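Local structure of acetaldehyde dehydrogenase (Acetylating) (5J78) at residues V226-G240 and T440-S452. The protein probably catalyses the NAD-dependent, coenzyme A-acylating oxidation of acetaldehyde to acetyl-CoA, or the reverse reduction. Sequence-based numbering, arbitrary orientation.
Sequences VKAAYSSGKPAYGVG and TLGCGAIGNNITS
Asn449 lays its carboxamide against the backbone of Gly238, Val239 and Gly240. Its ND2 donates to Val239 O over 3.1 Å, and the carbonyl oxygen lies in the amide plane; seen from Val239, however, the donor stands 70° above the carbonyl plane, not on a lone pair. Chi1 of -66° sets CG beside the Asn449 backbone N, while OD1 takes Cys443 N at 2.8 Å, in the carbonyl plane and on a lone pair. Held at both ends, the amide has its rotation fixed. Asn449 ND2 also comes to 3.3 Å from Gly238 C, directly against the glycine backbone.

Tyr230 supplies the second grip. Its buried hydroxyl accepts from Ile450 N (3.0 Å, 151° at the hydrogen) and from Gly238 N (3.1 Å), thereby tying both segments to one oxygen. Asn448 O lies over one face of this ring, and Ala236 CB sits over its centre 4.2 Å above the plane. Beyond the hydroxyl, Ile450 CG2 packs obliquely on Tyr237 CD1 at 3.5 Å.

Further out, water 1 donates to both Gly238 O and Thr451 O, bridging the backbones. The weak bond from Lys227 NZ to Asn448 OD1 is secondary, since NZ and Asn448 ND2 each bond to Gly233 O of the second subunit. Backbone bonds from Pro235 and Tyr237 position strand 236-238 beside strand 216-219, parallel to it. The helix 223-229 connection between these strands forms a beta-alpha-beta crossover, consistent with the Rossmann-like nucleotide-binding domain of aldehyde dehydrogenases, here joined to the loop preceding strand 461-468 beside a subunit interface.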
loop_
_atom_site.group_PDB
_atom_site.type_symbol
_atom_site.label_atom_id
_atom_site.label_comp_id
_atom_site.label_asym_id
_atom_site.label_seq_id
_atom_site.Cartn_x
_atom_site.Cartn_y
_atom_site.Cartn_z
ATOM N N VAL A 226 -12.026 7.603 -11.058
ATOM C CA VAL A 226 -11.252 8.777 -11.438
ATOM C C VAL A 226 -10.139 9.036 -10.417
ATOM O O VAL A 226 -9.014 9.385 -10.791
ATOM C CB VAL A 226 -12.163 10.006 -11.572
ATOM C CG1 VAL A 226 -11.344 11.305 -11.714
ATOM C CG2 VAL A 226 -13.096 9.816 -12.755
ATOM N N LYS A 227 -10.460 8.864 -9.133
ATOM C CA LYS A 227 -9.480 9.027 -8.073
ATOM C C LYS A 227 -8.369 8.008 -8.300
ATOM O O LYS A 227 -7.190 8.306 -8.115
ATOM C CB LYS A 227 -10.117 8.843 -6.681
ATOM C CG LYS A 227 -9.259 9.341 -5.492
ATOM C CD LYS A 227 -9.204 10.897 -5.417
ATOM C CE LYS A 227 -8.399 11.418 -4.192
ATOM N NZ LYS A 227 -8.203 12.933 -4.122
ATOM N N ALA A 228 -8.749 6.804 -8.723
ATOM C CA ALA A 228 -7.763 5.763 -9.017
ATOM C C ALA A 228 -6.849 6.174 -10.169
ATOM O O ALA A 228 -5.632 5.926 -10.146
ATOM C CB ALA A 228 -8.441 4.463 -9.343
ATOM N N ALA A 229 -7.434 6.791 -11.186
ATOM C CA ALA A 229 -6.642 7.239 -12.325
ATOM C C ALA A 229 -5.644 8.336 -11.895
ATOM O O ALA A 229 -4.523 8.368 -12.376
ATOM C CB ALA A 229 -7.561 7.740 -13.459
ATOM N N TYR A 230 -6.050 9.225 -10.996
ATOM C CA TYR A 230 -5.123 10.241 -10.476
ATOM C C TYR A 230 -4.182 9.702 -9.373
ATOM O O TYR A 230 -3.387 10.458 -8.794
ATOM C CB TYR A 230 -5.904 11.459 -9.970
ATOM C CG TYR A 230 -6.355 12.345 -11.110
ATOM C CD1 TYR A 230 -5.468 13.218 -11.720
ATOM C CD2 TYR A 230 -7.640 12.272 -11.611
ATOM C CE1 TYR A 230 -5.857 14.013 -12.773
ATOM C CE2 TYR A 230 -8.044 13.061 -12.670
ATOM C CZ TYR A 230 -7.154 13.926 -13.253
ATOM O OH TYR A 230 -7.553 14.715 -14.317
ATOM N N SER A 231 -4.249 8.395 -9.127
ATOM C CA SER A 231 -3.408 7.720 -8.133
ATOM C C SER A 231 -2.502 6.729 -8.818
ATOM O O SER A 231 -1.782 5.997 -8.163
ATOM C CB SER A 231 -4.246 6.973 -7.095
ATOM O OG SER A 231 -5.091 7.839 -6.356
ATOM N N SER A 232 -2.576 6.690 -10.145
ATOM C CA SER A 232 -1.957 5.629 -10.934
ATOM C C SER A 232 -0.473 5.799 -11.181
ATOM O O SER A 232 0.199 4.863 -11.631
ATOM C CB SER A 232 -2.635 5.550 -12.290
ATOM O OG SER A 232 -2.396 6.754 -13.000
ATOM N N GLY A 233 0.025 7.006 -10.936
ATOM C CA GLY A 233 1.380 7.347 -11.311
ATOM C C GLY A 233 1.483 7.837 -12.753
ATOM O O GLY A 233 2.589 8.118 -13.213
ATOM N N LYS A 234 0.347 7.939 -13.456
ATOM C CA LYS A 234 0.315 8.384 -14.864
ATOM C C LYS A 234 -0.461 9.685 -15.043
ATOM O O LYS A 234 -1.370 9.966 -14.292
ATOM C CB LYS A 234 -0.357 7.357 -15.783
ATOM C CG LYS A 234 0.197 5.991 -15.755
ATOM C CD LYS A 234 1.417 5.871 -16.619
ATOM C CE LYS A 234 1.798 4.417 -16.763
ATOM N NZ LYS A 234 3.018 4.315 -17.599
ATOM N N PRO A 235 -0.147 10.434 -16.097
ATOM C CA PRO A 235 -0.979 11.555 -16.512
ATOM C C PRO A 235 -2.400 11.089 -16.841
ATOM O O PRO A 235 -2.578 10.080 -17.552
ATOM C CB PRO A 235 -0.249 12.090 -17.754
ATOM C CG PRO A 235 1.119 11.568 -17.645
ATOM C CD PRO A 235 0.995 10.242 -17.000
ATOM N N ALA A 236 -3.394 11.794 -16.308
ATOM C CA ALA A 236 -4.804 11.442 -16.538
ATOM C C ALA A 236 -5.703 12.642 -16.793
ATOM O O ALA A 236 -5.537 13.717 -16.201
ATOM C CB ALA A 236 -5.349 10.668 -15.359
ATOM N N TYR A 237 -6.682 12.423 -17.663
ATOM C CA TYR A 237 -7.807 13.325 -17.809
ATOM C C TYR A 237 -9.030 12.642 -17.242
ATOM O O TYR A 237 -9.562 11.683 -17.826
ATOM C CB TYR A 237 -8.031 13.716 -19.266
ATOM C CG TYR A 237 -6.948 14.588 -19.849
ATOM C CD1 TYR A 237 -6.986 15.966 -19.704
ATOM C CD2 TYR A 237 -5.890 14.038 -20.563
ATOM C CE1 TYR A 237 -5.991 16.773 -20.238
ATOM C CE2 TYR A 237 -4.901 14.836 -21.098
ATOM C CZ TYR A 237 -4.957 16.205 -20.933
ATOM O OH TYR A 237 -3.966 17.000 -21.460
ATOM N N GLY A 238 -9.480 13.143 -16.098
ATOM C CA GLY A 238 -10.635 12.575 -15.415
ATOM C C GLY A 238 -11.881 13.403 -15.652
ATOM O O GLY A 238 -11.821 14.478 -16.248
ATOM N N VAL A 239 -13.018 12.887 -15.199
ATOM C CA VAL A 239 -14.250 13.646 -15.121
ATOM C C VAL A 239 -14.678 13.759 -13.676
ATOM O O VAL A 239 -14.068 13.180 -12.786
ATOM C CB VAL A 239 -15.395 12.984 -15.910
ATOM C CG1 VAL A 239 -15.007 12.794 -17.367
ATOM C CG2 VAL A 239 -15.764 11.639 -15.279
ATOM N N GLY A 240 -15.734 14.523 -13.453
ATOM C CA GLY A 240 -16.410 14.532 -12.177
ATOM C C GLY A 240 -17.878 14.287 -12.444
ATOM O O GLY A 240 -18.324 14.384 -13.586
ATOM N N THR A 440 -16.547 13.382 -22.501
ATOM C CA THR A 440 -15.652 13.385 -21.351
ATOM C C THR A 440 -15.536 14.821 -20.916
ATOM O O THR A 440 -14.766 15.607 -21.481
ATOM C CB THR A 440 -14.288 12.799 -21.681
ATOM O OG1 THR A 440 -14.449 11.408 -21.966
ATOM C CG2 THR A 440 -13.281 12.993 -20.510
ATOM N N LEU A 441 -16.332 15.157 -19.918
ATOM C CA LEU A 441 -16.504 16.538 -19.496
ATOM C C LEU A 441 -15.682 16.764 -18.235
ATOM O O LEU A 441 -16.018 16.265 -17.172
ATOM C CB LEU A 441 -17.985 16.840 -19.264
ATOM C CG LEU A 441 -18.793 17.305 -20.484
ATOM C CD1 LEU A 441 -18.544 16.410 -21.656
ATOM C CD2 LEU A 441 -20.311 17.397 -20.195
ATOM N N GLY A 442 -14.571 17.473 -18.369
ATOM C CA GLY A 442 -13.703 17.696 -17.225
ATOM C C GLY A 442 -14.315 18.717 -16.280
ATOM O O GLY A 442 -14.925 19.687 -16.725
ATOM N N CYS A 443 -14.162 18.496 -14.979
ATOM C CA CYS A 443 -14.789 19.375 -13.984
ATOM C C CYS A 443 -13.793 20.286 -13.272
ATOM O O CYS A 443 -14.092 20.841 -12.213
ATOM C CB CYS A 443 -15.548 18.537 -12.961
ATOM S SG CYS A 443 -17.015 17.718 -13.733
ATOM N N GLY A 444 -12.615 20.436 -13.865
ATOM C CA GLY A 444 -11.576 21.287 -13.303
ATOM C C GLY A 444 -11.096 20.881 -11.915
ATOM O O GLY A 444 -11.445 19.813 -11.396
ATOM N N ALA A 445 -10.273 21.748 -11.317
ATOM C CA ALA A 445 -9.692 21.481 -10.014
ATOM C C ALA A 445 -10.754 21.287 -8.939
ATOM O O ALA A 445 -10.581 20.449 -8.063
ATOM C CB ALA A 445 -8.725 22.625 -9.604
ATOM N N ILE A 446 -11.853 22.038 -9.011
ATOM C CA ILE A 446 -12.871 21.960 -7.980
ATOM C C ILE A 446 -13.525 20.576 -7.979
ATOM O O ILE A 446 -14.073 20.143 -6.962
ATOM C CB ILE A 446 -13.933 23.081 -8.141
ATOM C CG1 ILE A 446 -14.686 23.290 -6.820
ATOM C CG2 ILE A 446 -14.907 22.795 -9.313
ATOM C CD1 ILE A 446 -15.431 24.602 -6.728
ATOM N N GLY A 447 -13.444 19.874 -9.110
ATOM C CA GLY A 447 -13.880 18.488 -9.190
ATOM C C GLY A 447 -12.751 17.490 -9.389
ATOM O O GLY A 447 -12.940 16.478 -10.058
ATOM N N ASN A 448 -11.575 17.777 -8.831
ATOM C CA ASN A 448 -10.454 16.821 -8.832
ATOM C C ASN A 448 -9.988 16.422 -10.220
ATOM O O ASN A 448 -9.558 15.289 -10.448
ATOM C CB ASN A 448 -10.816 15.567 -8.045
ATOM C CG ASN A 448 -9.593 14.897 -7.422
ATOM O OD1 ASN A 448 -9.157 15.278 -6.342
ATOM N ND2 ASN A 448 -9.034 13.906 -8.108
ATOM N N ASN A 449 -10.030 17.373 -11.143
ATOM C CA ASN A 449 -9.638 17.113 -12.523
ATOM C C ASN A 449 -8.579 18.109 -12.992
ATOM O O ASN A 449 -8.525 19.240 -12.502
ATOM C CB ASN A 449 -10.846 17.196 -13.470
ATOM C CG ASN A 449 -11.889 16.095 -13.244
ATOM O OD1 ASN A 449 -13.080 16.283 -13.568
ATOM N ND2 ASN A 449 -11.461 14.944 -12.717
ATOM N N ILE A 450 -7.774 17.702 -13.971
ATOM C CA ILE A 450 -6.711 18.543 -14.498
ATOM C C ILE A 450 -7.240 19.617 -15.465
ATOM O O ILE A 450 -6.540 20.587 -15.745
ATOM C CB ILE A 450 -5.627 17.678 -15.202
ATOM C CG1 ILE A 450 -4.324 18.475 -15.407
ATOM C CG2 ILE A 450 -6.131 17.129 -16.524
ATOM C CD1 ILE A 450 -3.504 18.710 -14.145
ATOM N N THR A 451 -8.465 19.451 -15.973
ATOM C CA THR A 451 -9.073 20.449 -16.856
ATOM C C THR A 451 -10.593 20.541 -16.695
ATOM O O THR A 451 -11.243 19.600 -16.232
ATOM C CB THR A 451 -8.771 20.170 -18.339
ATOM O OG1 THR A 451 -9.214 21.284 -19.126
ATOM C CG2 THR A 451 -9.468 18.913 -18.817
ATOM N N SER A 452 -11.130 21.690 -17.084
ATOM C CA SER A 452 -12.576 21.944 -17.099
ATOM C C SER A 452 -13.110 21.896 -18.515
ATOM O O SER A 452 -14.294 22.130 -18.738
ATOM C CB SER A 452 -12.906 23.310 -16.494
ATOM O OG SER A 452 -12.231 24.327 -17.217
HETATM O O HOH W 1 -10.021 16.629 -16.813
HETATM O O HOH W 2 -14.066 13.340 -9.659
#